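Local coordinates for protein EreC (Klebsiella pneumoniae, PDB 6XCQ) that probably hydrolyses the macrolactone ester of erythromycin, opening the macrolide ring and so conferring resistance to such antibiotics, at residues A[38-42]-A[77-82]; A[71-76]-A[427-433]; A[102-106]-A[165-169]; A[173-177]-A[244-248]. The protein carries 1 engineered substitution. One frame throughout, in Å; residues are numbered along the deposited sequence. Where two conformers were deposited one is given.

Contact 1: A[38-42]-A[77-82]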
loop_
_atom_site.group_PDB
_atom_site.type_symbol
_atom_site.label_atom_id
_atom_site.label_comp_id
_atom_site.label_asym_id
_atom_site.label_seq_id
_atom_site.Cartn_x
_atom_site.Cartn_y
_atom_site.Cartn_z
ATOM N N THR A 38 10.460 -23.271 4.510
ATOM C CA THR A 38 9.009 -23.339 4.434
ATOM C C THR A 38 8.366 -22.005 4.058
ATOM O O THR A 38 7.137 -21.939 3.956
ATOM C CB THR A 38 8.426 -23.861 5.759
ATOM O OG1 THR A 38 8.591 -22.894 6.806
ATOM C CG2 THR A 38 9.121 -25.170 6.164
ATOM N N LEU A 39 9.164 -20.957 3.802
ATOM C CA LEU A 39 8.595 -19.622 3.604
ATOM C C LEU A 39 7.580 -19.599 2.465
ATOM O O LEU A 39 6.552 -18.918 2.555
ATOM C CB LEU A 39 9.699 -18.606 3.331
ATOM C CG LEU A 39 9.237 -17.176 3.003
ATOM C CD1 LEU A 39 8.733 -16.465 4.248
ATOM C CD2 LEU A 39 10.353 -16.371 2.349
ATOM N N LEU A 40 7.839 -20.340 1.389
ATOM C CA LEU A 40 6.944 -20.304 0.244
ATOM C C LEU A 40 5.852 -21.359 0.327
ATOM O O LEU A 40 5.164 -21.607 -0.667
ATOM C CB LEU A 40 7.743 -20.456 -1.052
ATOM C CG LEU A 40 8.845 -19.403 -1.215
ATOM C CD1 LEU A 40 9.693 -19.702 -2.439
ATOM C CD2 LEU A 40 8.277 -17.977 -1.265
ATOM N N GLN A 41 5.661 -21.968 1.493
ATOM C CA GLN A 41 4.641 -22.997 1.687
ATOM C C GLN A 41 3.816 -22.644 2.916
ATOM O O GLN A 41 3.985 -23.241 3.988
ATOM C CB GLN A 41 5.291 -24.380 1.785
ATOM C CG GLN A 41 6.204 -24.647 0.586
ATOM C CD GLN A 41 6.696 -26.070 0.519
ATOM O OE1 GLN A 41 5.989 -26.993 0.914
ATOM N NE2 GLN A 41 7.918 -26.258 0.017
ATOM N N PRO A 42 2.891 -21.683 2.785
ATOM C CA PRO A 42 2.138 -21.212 3.959
ATOM C C PRO A 42 1.379 -22.302 4.699
ATOM O O PRO A 42 1.156 -22.173 5.907
ATOM C CB PRO A 42 1.167 -20.182 3.357
ATOM C CG PRO A 42 1.749 -19.800 2.041
ATOM C CD PRO A 42 2.482 -20.999 1.547
ATOM N N LEU A 77 3.262 -15.544 -1.828
ATOM C CA LEU A 77 3.457 -16.707 -0.969
ATOM C C LEU A 77 4.137 -16.324 0.341
ATOM O O LEU A 77 3.685 -16.721 1.424
ATOM C CB LEU A 77 4.276 -17.771 -1.706
ATOM C CG LEU A 77 3.466 -18.628 -2.672
ATOM C CD1 LEU A 77 4.389 -19.515 -3.516
ATOM C CD2 LEU A 77 2.431 -19.472 -1.913
ATOM N N ALA A 78 5.240 -15.570 0.260
ATOM C CA ALA A 78 5.957 -15.183 1.473
ATOM C C ALA A 78 5.101 -14.288 2.355
ATOM O O ALA A 78 5.181 -14.369 3.584
ATOM C CB ALA A 78 7.272 -14.475 1.131
ATOM N N ARG A 79 4.290 -13.415 1.751
ATOM C CA ARG A 79 3.408 -12.569 2.554
ATOM C C ARG A 79 2.406 -13.409 3.331
ATOM O O ARG A 79 2.172 -13.164 4.518
ATOM C CB ARG A 79 2.674 -11.564 1.672
ATOM C CG ARG A 79 3.524 -10.396 1.264
ATOM C CD ARG A 79 2.770 -9.471 0.346
ATOM N NE ARG A 79 3.381 -8.151 0.365
ATOM C CZ ARG A 79 2.956 -7.118 -0.347
ATOM N NH1 ARG A 79 1.910 -7.253 -1.154
ATOM N NH2 ARG A 79 3.583 -5.952 -0.250
ATOM N N ALA A 80 1.809 -14.410 2.678
ATOM C CA ALA A 80 0.853 -15.262 3.374
ATOM C C ALA A 80 1.513 -15.974 4.546
ATOM O O ALA A 80 0.930 -16.067 5.635
ATOM C CB ALA A 80 0.239 -16.269 2.404
ATOM N N SER A 81 2.739 -16.467 4.351
ATOM C CA SER A 81 3.430 -17.137 5.452
ATOM C C SER A 81 3.694 -16.180 6.611
ATOM O O SER A 81 3.508 -16.535 7.777
ATOM C CB SER A 81 4.744 -17.746 4.955
ATOM O OG SER A 81 4.475 -18.874 4.132
ATOM N N LEU A 82 4.156 -14.969 6.313
ATOM C CA LEU A 82 4.479 -14.053 7.393
ATOM C C LEU A 82 3.216 -13.493 8.045
ATOM O O LEU A 82 3.242 -13.134 9.223
ATOM C CB LEU A 82 5.377 -12.941 6.867
ATOM C CG LEU A 82 6.819 -13.440 6.743
ATOM C CD1 LEU A 82 7.671 -12.522 5.895
ATOM C CD2 LEU A 82 7.408 -13.587 8.137
#
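A type I beta turn from Thr38 to Gln41, in the loop that follows edge strand 33-36, is seated on helix 73-90, and Leu39 and Ser81 make the polar link between them. Ser81 OG donates to Leu39 O at 2.6 Å. The bond is bent at the acceptor, with a C=O...OG angle of 136°, and the hydroxyl lies above the carbonyl plane. With chi1 at -72°, OG is anti to the carbonyl carbon of Ser81 and leans out from the helix between the turn and the proline that follows it. Pro42 packs against this hydroxyl, its CA 3.3 Å from Ser81 OG, so the serine oxygen is both hydrogen-bonded and packed.

Apolar contacts flank this bond. Leu39 lays its forked end on the methyl of Ala78, CD2 to CB 3.8 Å, and CD1 reaches on to Leu82. Leu40 sends CD2 to Leu77 CB at 4.0 Å, the two side chains crossing at about a right angle. Leu77 in turn brings both methyls to the backbone oxygen of Leu40, CD1 standing 3.6 Å from Leu40 O, while its CD2 meets Pro42 CD at 3.8 Å. Further along the helix, Ala80 CB touches Pro42 CG at 3.9 Å.

Beyond the two segments, Leu39 also rests on Val425 and Val427 of strand 423-427, and Pro42 O accepts a bond from Arg84. The geometry is that of a loop closing over a helix packed on the mixed sheet of an alpha/beta fold.

Contact 2: A[71-76]-A[427-433]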
loop_
_atom_site.group_PDB
_atom_site.type_symbol
_atom_site.label_atom_id
_atom_site.label_comp_id
_atom_site.label_asym_id
_atom_site.label_seq_id
_atom_site.Cartn_x
_atom_site.Cartn_y
_atom_site.Cartn_z
ATOM N N PHE A 71 3.324 -7.791 -8.378
ATOM C CA PHE A 71 2.812 -8.828 -9.282
ATOM C C PHE A 71 3.687 -10.079 -9.316
ATOM O O PHE A 71 3.732 -10.776 -10.335
ATOM C CB PHE A 71 2.625 -8.281 -10.702
ATOM C CG PHE A 71 1.901 -6.951 -10.747
ATOM C CD1 PHE A 71 0.638 -6.821 -10.195
ATOM C CD2 PHE A 71 2.491 -5.841 -11.323
ATOM C CE1 PHE A 71 -0.044 -5.600 -10.234
ATOM C CE2 PHE A 71 1.822 -4.612 -11.355
ATOM C CZ PHE A 71 0.554 -4.499 -10.808
ATOM N N VAL A 72 4.344 -10.406 -8.207
ATOM C CA VAL A 72 5.268 -11.539 -8.128
ATOM C C VAL A 72 4.627 -12.643 -7.300
ATOM O O VAL A 72 4.176 -12.400 -6.175
ATOM C CB VAL A 72 6.615 -11.118 -7.518
ATOM C CG1 VAL A 72 7.479 -12.331 -7.278
ATOM C CG2 VAL A 72 7.332 -10.098 -8.405
ATOM N N ALA A 73 4.608 -13.867 -7.847
ATOM C CA ALA A 73 3.959 -14.987 -7.165
ATOM C C ALA A 73 4.655 -15.316 -5.851
ATOM O O ALA A 73 3.996 -15.544 -4.830
ATOM C CB ALA A 73 3.947 -16.221 -8.072
ATOM N N GLU A 74 5.996 -15.370 -5.864
ATOM C CA GLU A 74 6.733 -15.720 -4.652
ATOM C C GLU A 74 6.520 -14.701 -3.542
ATOM O O GLU A 74 6.534 -15.061 -2.361
ATOM C CB GLU A 74 8.233 -15.842 -4.956
ATOM C CG GLU A 74 8.615 -17.065 -5.788
ATOM C CD GLU A 74 8.490 -16.825 -7.280
ATOM O OE1 GLU A 74 7.974 -15.759 -7.689
ATOM O OE2 GLU A 74 8.915 -17.701 -8.056
ATOM N N PHE A 75 6.324 -13.425 -3.889
ATOM C CA PHE A 75 6.120 -12.447 -2.834
ATOM C C PHE A 75 4.745 -12.607 -2.196
ATOM O O PHE A 75 4.614 -12.418 -0.986
ATOM C CB PHE A 75 6.346 -11.026 -3.369
ATOM C CG PHE A 75 7.800 -10.722 -3.677
ATOM C CD1 PHE A 75 8.815 -11.350 -2.978
ATOM C CD2 PHE A 75 8.143 -9.822 -4.668
ATOM C CE1 PHE A 75 10.150 -11.070 -3.251
ATOM C CE2 PHE A 75 9.472 -9.544 -4.957
ATOM C CZ PHE A 75 10.472 -10.162 -4.240
ATOM N N SER A 76 3.722 -13.013 -2.964
ATOM C CA SER A 76 2.435 -13.303 -2.330
ATOM C C SER A 76 2.541 -14.506 -1.403
ATOM O O SER A 76 1.993 -14.487 -0.294
ATOM C CB SER A 76 1.342 -13.523 -3.378
ATOM O OG SER A 76 1.082 -12.326 -4.079
ATOM N N VAL A 427 13.703 -14.384 -1.588
ATOM C CA VAL A 427 13.213 -15.630 -2.178
ATOM C C VAL A 427 14.074 -15.973 -3.395
ATOM O O VAL A 427 14.828 -15.117 -3.878
ATOM C CB VAL A 427 11.720 -15.518 -2.538
ATOM C CG1 VAL A 427 10.890 -15.177 -1.280
ATOM C CG2 VAL A 427 11.511 -14.464 -3.640
ATOM N N PRO A 428 14.028 -17.207 -3.908
ATOM C CA PRO A 428 14.985 -17.586 -4.959
ATOM C C PRO A 428 14.689 -16.988 -6.324
ATOM O O PRO A 428 15.610 -16.872 -7.144
ATOM C CB PRO A 428 14.878 -19.123 -4.993
ATOM C CG PRO A 428 14.372 -19.506 -3.641
ATOM C CD PRO A 428 13.402 -18.393 -3.289
ATOM N N SER A 429 13.444 -16.618 -6.603
ATOM C CA SER A 429 13.051 -16.212 -7.945
ATOM C C SER A 429 11.823 -15.327 -7.810
ATOM O O SER A 429 11.166 -15.319 -6.766
ATOM C CB SER A 429 12.753 -17.432 -8.829
ATOM O OG SER A 429 11.757 -18.235 -8.207
ATOM N N ALA A 430 11.508 -14.580 -8.880
ATOM C CA ALA A 430 10.376 -13.635 -8.838
ATOM C C ALA A 430 9.590 -13.724 -10.149
ATOM O O ALA A 430 9.744 -12.898 -11.047
ATOM C CB ALA A 430 10.854 -12.200 -8.569
ATOM N N GLY A 431 8.720 -14.726 -10.249
ATOM C CA GLY A 431 7.930 -14.920 -11.443
ATOM C C GLY A 431 6.603 -14.173 -11.396
ATOM O O GLY A 431 6.040 -13.938 -10.329
ATOM N N LYS A 432 6.108 -13.790 -12.573
ATOM C CA LYS A 432 4.848 -13.057 -12.629
ATOM C C LYS A 432 3.714 -13.914 -12.083
ATOM O O LYS A 432 3.544 -15.073 -12.468
ATOM C CB LYS A 432 4.509 -12.604 -14.059
ATOM C CG LYS A 432 3.133 -11.917 -14.121
ATOM C CD LYS A 432 2.883 -11.103 -15.385
ATOM C CE LYS A 432 2.877 -11.970 -16.624
ATOM N NZ LYS A 432 2.011 -13.160 -16.461
ATOM N N ASP A 433 2.951 -13.334 -11.161
ATOM C CA ASP A 433 1.752 -13.968 -10.641
ATOM C C ASP A 433 0.809 -14.347 -11.780
ATOM O O ASP A 433 0.465 -13.510 -12.618
ATOM C CB ASP A 433 1.073 -12.987 -9.682
ATOM C CG ASP A 433 -0.077 -13.598 -8.912
ATOM O OD1 ASP A 433 -0.774 -14.492 -9.432
ATOM O OD2 ASP A 433 -0.305 -13.131 -7.778
HETATM O O HOH W 1 1.429 -11.412 -6.631
#
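The carboxylate of Glu74, in the first turn of helix 73-90, is gripped by two groups of the 427-433 loop. Gly431 N donates to Glu74 OE1 at 2.9 Å with an N-H...O angle of 151°, meeting it on the syn side. Ser429 OG gives its proton to Glu74 OE2, also at 2.9 Å, but from well above the carboxylate plane. A bend at chi2 (86°) turns the carboxylate toward both donors.

Beside it the backbones form a single beta bridge between Val72 and Lys432. Asp433 N to Phe71 O measures 2.8 Å and is almost straight at 175°, while Ala73 N donates to Gly431 O at 2.9 Å. The latter bond occupies an N-H at the start of the helix, right after the N-cap residue Val72. Val72 CG1 packs on Ala430 CB at 3.6 Å, and Val427 CG2 touches Phe75 CE1 obliquely.

A water joins Val72 O, Ser76 OG and Asp433 OD2, the last lying 2.7 Å from it; Asp433 OD2 is also bonded to Ser134. Loop donors on both oxygens of Glu74, together with its place in the first helical turn, would tend to stabilise its negative charge, while the Asp433 carboxylate reaches that turn through water.

Contact 3: A[102-106]-A[165-169]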
loop_
_atom_site.group_PDB
_atom_site.type_symbol
_atom_site.label_atom_id
_atom_site.label_comp_id
_atom_site.label_asym_id
_atom_site.label_seq_id
_atom_site.Cartn_x
_atom_site.Cartn_y
_atom_site.Cartn_z
ATOM N N ILE A 102 -12.989 2.881 0.741
ATOM C CA ILE A 102 -14.202 2.297 0.184
ATOM C C ILE A 102 -13.871 1.029 -0.602
ATOM O O ILE A 102 -14.592 0.027 -0.527
ATOM C CB ILE A 102 -14.927 3.334 -0.680
ATOM C CG1 ILE A 102 -15.425 4.487 0.215
ATOM C CG2 ILE A 102 -16.075 2.678 -1.426
ATOM C CD1 ILE A 102 -15.998 5.669 -0.541
ATOM N N GLN A 103 -12.789 1.054 -1.382
ATOM C CA GLN A 103 -12.335 -0.170 -2.030
ATOM C C GLN A 103 -12.149 -1.285 -1.013
ATOM O O GLN A 103 -12.534 -2.433 -1.252
ATOM C CB GLN A 103 -11.023 0.089 -2.776
ATOM C CG GLN A 103 -11.187 0.812 -4.093
ATOM C CD GLN A 103 -9.856 1.075 -4.775
ATOM O OE1 GLN A 103 -8.918 1.590 -4.162
ATOM N NE2 GLN A 103 -9.764 0.713 -6.052
ATOM N N ALA A 104 -11.585 -0.958 0.147
ATOM C CA ALA A 104 -11.333 -1.994 1.140
ATOM C C ALA A 104 -12.619 -2.503 1.781
ATOM O O ALA A 104 -12.682 -3.669 2.178
ATOM C CB ALA A 104 -10.375 -1.475 2.220
ATOM N N SER A 105 -13.641 -1.653 1.939
ATOM C CA SER A 105 -14.886 -2.146 2.531
ATOM C C SER A 105 -15.506 -3.232 1.660
ATOM O O SER A 105 -16.046 -4.218 2.173
ATOM C CB SER A 105 -15.877 -0.997 2.755
ATOM O OG SER A 105 -16.177 -0.359 1.530
ATOM N N ARG A 106 -15.398 -3.087 0.339
ATOM C CA ARG A 106 -15.871 -4.122 -0.574
ATOM C C ARG A 106 -15.048 -5.395 -0.437
ATOM O O ARG A 106 -15.592 -6.500 -0.495
ATOM C CB ARG A 106 -15.826 -3.607 -2.009
ATOM C CG ARG A 106 -16.666 -2.355 -2.200
ATOM C CD ARG A 106 -16.696 -1.924 -3.646
ATOM N NE ARG A 106 -17.550 -0.754 -3.825
ATOM C CZ ARG A 106 -17.118 0.444 -4.206
ATOM N NH1 ARG A 106 -15.828 0.646 -4.469
ATOM N NH2 ARG A 106 -17.985 1.442 -4.335
ATOM N N ASP A 165 -16.261 7.455 -5.733
ATOM C CA ASP A 165 -16.756 6.777 -4.533
ATOM C C ASP A 165 -16.688 7.705 -3.325
ATOM O O ASP A 165 -17.626 7.775 -2.527
ATOM C CB ASP A 165 -15.947 5.507 -4.224
ATOM C CG ASP A 165 -16.232 4.333 -5.169
ATOM O OD1 ASP A 165 -17.223 4.341 -5.933
ATOM O OD2 ASP A 165 -15.422 3.382 -5.127
ATOM N N ASP A 166 -15.565 8.409 -3.163
ATOM C CA ASP A 166 -15.414 9.252 -1.982
ATOM C C ASP A 166 -16.457 10.360 -1.978
ATOM O O ASP A 166 -17.087 10.624 -0.951
ATOM C CB ASP A 166 -14.010 9.843 -1.923
ATOM C CG ASP A 166 -12.956 8.819 -1.507
ATOM O OD1 ASP A 166 -13.172 8.096 -0.505
ATOM O OD2 ASP A 166 -11.904 8.753 -2.177
ATOM N N LEU A 167 -16.639 11.021 -3.122
ATOM C CA LEU A 167 -17.591 12.121 -3.211
ATOM C C LEU A 167 -19.015 11.636 -3.010
ATOM O O LEU A 167 -19.843 12.344 -2.421
ATOM C CB LEU A 167 -17.471 12.812 -4.562
ATOM C CG LEU A 167 -16.246 13.682 -4.810
ATOM C CD1 LEU A 167 -15.880 13.610 -6.284
ATOM C CD2 LEU A 167 -16.504 15.123 -4.371
ATOM N N ALA A 168 -19.325 10.444 -3.514
ATOM C CA ALA A 168 -20.682 9.926 -3.394
ATOM C C ALA A 168 -21.013 9.589 -1.949
ATOM O O ALA A 168 -22.129 9.851 -1.488
ATOM C CB ALA A 168 -20.861 8.695 -4.286
ATOM N N GLN A 169 -20.066 8.985 -1.227
ATOM C CA GLN A 169 -20.290 8.733 0.190
ATOM C C GLN A 169 -20.368 10.043 0.957
ATOM O O GLN A 169 -21.244 10.216 1.813
ATOM C CB GLN A 169 -19.185 7.841 0.764
ATOM C CG GLN A 169 -19.451 7.443 2.203
ATOM C CD GLN A 169 -18.225 6.906 2.920
ATOM O OE1 GLN A 169 -17.938 7.289 4.053
ATOM N NE2 GLN A 169 -17.501 6.011 2.265
HETATM O O HOH W 2 -11.914 5.572 -0.294
#
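Arg106 and Asp165 form a salt bridge between helices 101-112 and 164-177, a nearly perpendicular helix pair in the alpha/beta fold: the short axes make 88° and approach to 11.7 Å. Arg106 NH1 donates to Asp165 OD2 at 2.8 Å. The oxygen lies in the guanidinium plane, at its edge, whereas NH1 stands above the carboxylate plane; the two planes are 61° apart. A second bond, Arg106 NH2 to Asp165 OD1, is weak at 3.4 Å.

Ile102, one helical turn earlier, lies beside this pair. Its CG2 covers one face of the guanidinium, toward the rim, while CD1 reaches further and packs on Asp165 CB at 3.7 Å. Gln169, modelled in two conformers, tentatively slides past Ile102 in the opposite direction in one of them, its chain extended.

In the next shell, Asp166 OD2 is bonded to Ser254 of helix 244-267, so this third helix positions Asp166; in the same conformer Gln169 OE1 is also bonded to it, through Arg251. A water links the two helices near the start of helix 101-112, accepting from Ile102 N at 3.1 Å and donating to Asp166 OD1 at 2.8 Å.

Contact 4: A[173-177]-A[244-248]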
loop_
_atom_site.group_PDB
_atom_site.type_symbol
_atom_site.label_atom_id
_atom_site.label_comp_id
_atom_site.label_asym_id
_atom_site.label_seq_id
_atom_site.Cartn_x
_atom_site.Cartn_y
_atom_site.Cartn_z
ATOM N N ILE A 173 -23.458 11.344 3.420
ATOM C CA ILE A 173 -23.250 11.770 4.798
ATOM C C ILE A 173 -23.677 13.222 4.969
ATOM O O ILE A 173 -24.462 13.558 5.864
ATOM C CB ILE A 173 -21.781 11.557 5.203
ATOM C CG1 ILE A 173 -21.450 10.059 5.253
ATOM C CG2 ILE A 173 -21.489 12.239 6.527
ATOM C CD1 ILE A 173 -19.944 9.770 5.240
ATOM N N ILE A 174 -23.181 14.099 4.097
ATOM C CA ILE A 174 -23.464 15.525 4.216
ATOM C C ILE A 174 -24.967 15.776 4.166
ATOM O O ILE A 174 -25.491 16.646 4.876
ATOM C CB ILE A 174 -22.712 16.303 3.121
ATOM C CG1 ILE A 174 -21.220 16.397 3.453
ATOM C CG2 ILE A 174 -23.281 17.676 2.928
ATOM C CD1 ILE A 174 -20.938 17.003 4.791
ATOM N N LYS A 175 -25.691 14.989 3.365
ATOM C CA LYS A 175 -27.141 15.156 3.298
ATOM C C LYS A 175 -27.774 15.024 4.671
ATOM O O LYS A 175 -28.759 15.712 4.980
ATOM C CB LYS A 175 -27.770 14.131 2.349
ATOM C CG LYS A 175 -29.287 14.316 2.239
ATOM C CD LYS A 175 -30.017 13.044 1.863
ATOM C CE LYS A 175 -31.362 12.932 2.600
ATOM N NZ LYS A 175 -32.063 14.244 2.800
ATOM N N VAL A 176 -27.215 14.163 5.514
ATOM C CA VAL A 176 -27.772 13.963 6.843
ATOM C C VAL A 176 -27.294 15.038 7.803
ATOM O O VAL A 176 -28.096 15.655 8.512
ATOM C CB VAL A 176 -27.430 12.557 7.360
ATOM C CG1 VAL A 176 -27.976 12.381 8.748
ATOM C CG2 VAL A 176 -28.016 11.501 6.413
ATOM N N ILE A 177 -25.988 15.295 7.842
ATOM C CA ILE A 177 -25.435 16.040 8.969
ATOM C C ILE A 177 -25.157 17.507 8.660
ATOM O O ILE A 177 -24.940 18.286 9.599
ATOM C CB ILE A 177 -24.147 15.369 9.492
ATOM C CG1 ILE A 177 -22.970 15.694 8.574
ATOM C CG2 ILE A 177 -24.328 13.855 9.612
ATOM C CD1 ILE A 177 -21.622 15.146 9.066
ATOM N N LEU A 244 -20.536 9.757 11.714
ATOM C CA LEU A 244 -20.623 10.322 10.369
ATOM C C LEU A 244 -19.697 11.524 10.189
ATOM O O LEU A 244 -19.209 11.756 9.078
ATOM C CB LEU A 244 -22.068 10.705 10.033
ATOM C CG LEU A 244 -23.128 9.598 9.920
ATOM C CD1 LEU A 244 -24.484 10.202 9.548
ATOM C CD2 LEU A 244 -22.717 8.569 8.902
ATOM N N PHE A 245 -19.443 12.302 11.245
ATOM C CA PHE A 245 -18.488 13.399 11.110
ATOM C C PHE A 245 -17.101 12.868 10.747
ATOM O O PHE A 245 -16.438 13.389 9.843
ATOM C CB PHE A 245 -18.400 14.235 12.392
ATOM C CG PHE A 245 -17.211 15.151 12.400
ATOM C CD1 PHE A 245 -17.213 16.312 11.635
ATOM C CD2 PHE A 245 -16.058 14.811 13.086
ATOM C CE1 PHE A 245 -16.090 17.137 11.598
ATOM C CE2 PHE A 245 -14.933 15.629 13.048
ATOM C CZ PHE A 245 -14.953 16.790 12.311
ATOM N N ARG A 246 -16.649 11.836 11.461
ATOM C CA ARG A 246 -15.338 11.242 11.202
ATOM C C ARG A 246 -15.252 10.685 9.789
ATOM O O ARG A 246 -14.234 10.853 9.104
ATOM C CB ARG A 246 -15.063 10.140 12.228
ATOM C CG ARG A 246 -13.616 9.660 12.296
ATOM C CD ARG A 246 -13.358 8.456 11.395
ATOM N NE ARG A 246 -14.254 7.338 11.672
ATOM C CZ ARG A 246 -14.514 6.371 10.799
ATOM N NH1 ARG A 246 -13.944 6.388 9.602
ATOM N NH2 ARG A 246 -15.342 5.390 11.121
ATOM N N LYS A 247 -16.306 9.996 9.342
ATOM C CA LYS A 247 -16.302 9.463 7.981
ATOM C C LYS A 247 -16.279 10.588 6.959
ATOM O O LYS A 247 -15.526 10.517 5.984
ATOM C CB LYS A 247 -17.498 8.537 7.745
ATOM C CG LYS A 247 -17.427 7.257 8.555
ATOM C CD LYS A 247 -18.587 6.321 8.244
ATOM C CE LYS A 247 -18.321 4.929 8.799
ATOM N NZ LYS A 247 -19.470 4.015 8.602
ATOM N N ALA A 248 -17.071 11.657 7.171
ATOM C CA ALA A 248 -17.023 12.780 6.231
ATOM C C ALA A 248 -15.632 13.398 6.187
ATOM O O ALA A 248 -15.101 13.690 5.104
ATOM C CB ALA A 248 -18.060 13.852 6.594
#
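Ile173 and Leu244 centre an apolar helix-helix packing in which the end of helix 164-177 runs roughly antiparallel to the start of helix 244-267, at 140° with the short axes 10.1 Å apart. The close side is built around Ile173. Its CG2, anti to the backbone N, enters between Leu244 and Ala248, one turn apart on the partner helix, at 3.9 Å from Leu244 CB and 3.8 Å from Ala248 CB. CD1 continues to Lys247 CB at 3.7 Å. The small methyl of Ala248 is consistent with the close approach of Ile173 CG2 to Leu244 O, 3.5 Å. Leu170, earlier on helix 164-177, also touches Ala248.

The solvent-facing flank is looser. Val176, exposed, offers only CG1 to Leu244 CD1 at 4.2 Å. Lys247 starts toward the partner helix, but its extended chain leads the ammonium away, where it makes a long, weak ion pair with Asp243.

Ile177 belongs with the tight part and completes the apolar patch from the last turn. With chi1 at 78° its CG1 sits between backbone N and carbonyl carbon, leaving CG2 to touch Leu244 CD1 at 3.7 Å.

Contacts 1 and 2 share helix 73-90 and touch, with centres about 11 Å apart: Leu40 CD2 lies 3.8 Å from Val427 CG1. Their segments alternate along the chain, and through them the helix is joined both to the loop after strand 33-36 and to that after strand 423-427. Contacts 3 and 4 share helix 164-177, and their centres are about 14 Å apart; Gln169 OE1, in one of two conformers, meets Lys247 CB at 3.9 Å. Both are nested within the span closed by contact 2. The two pairs are well separated: contact 4 lies across the chain's centre from contacts 1 and 2, its centre about 42 Å from that of contact 2.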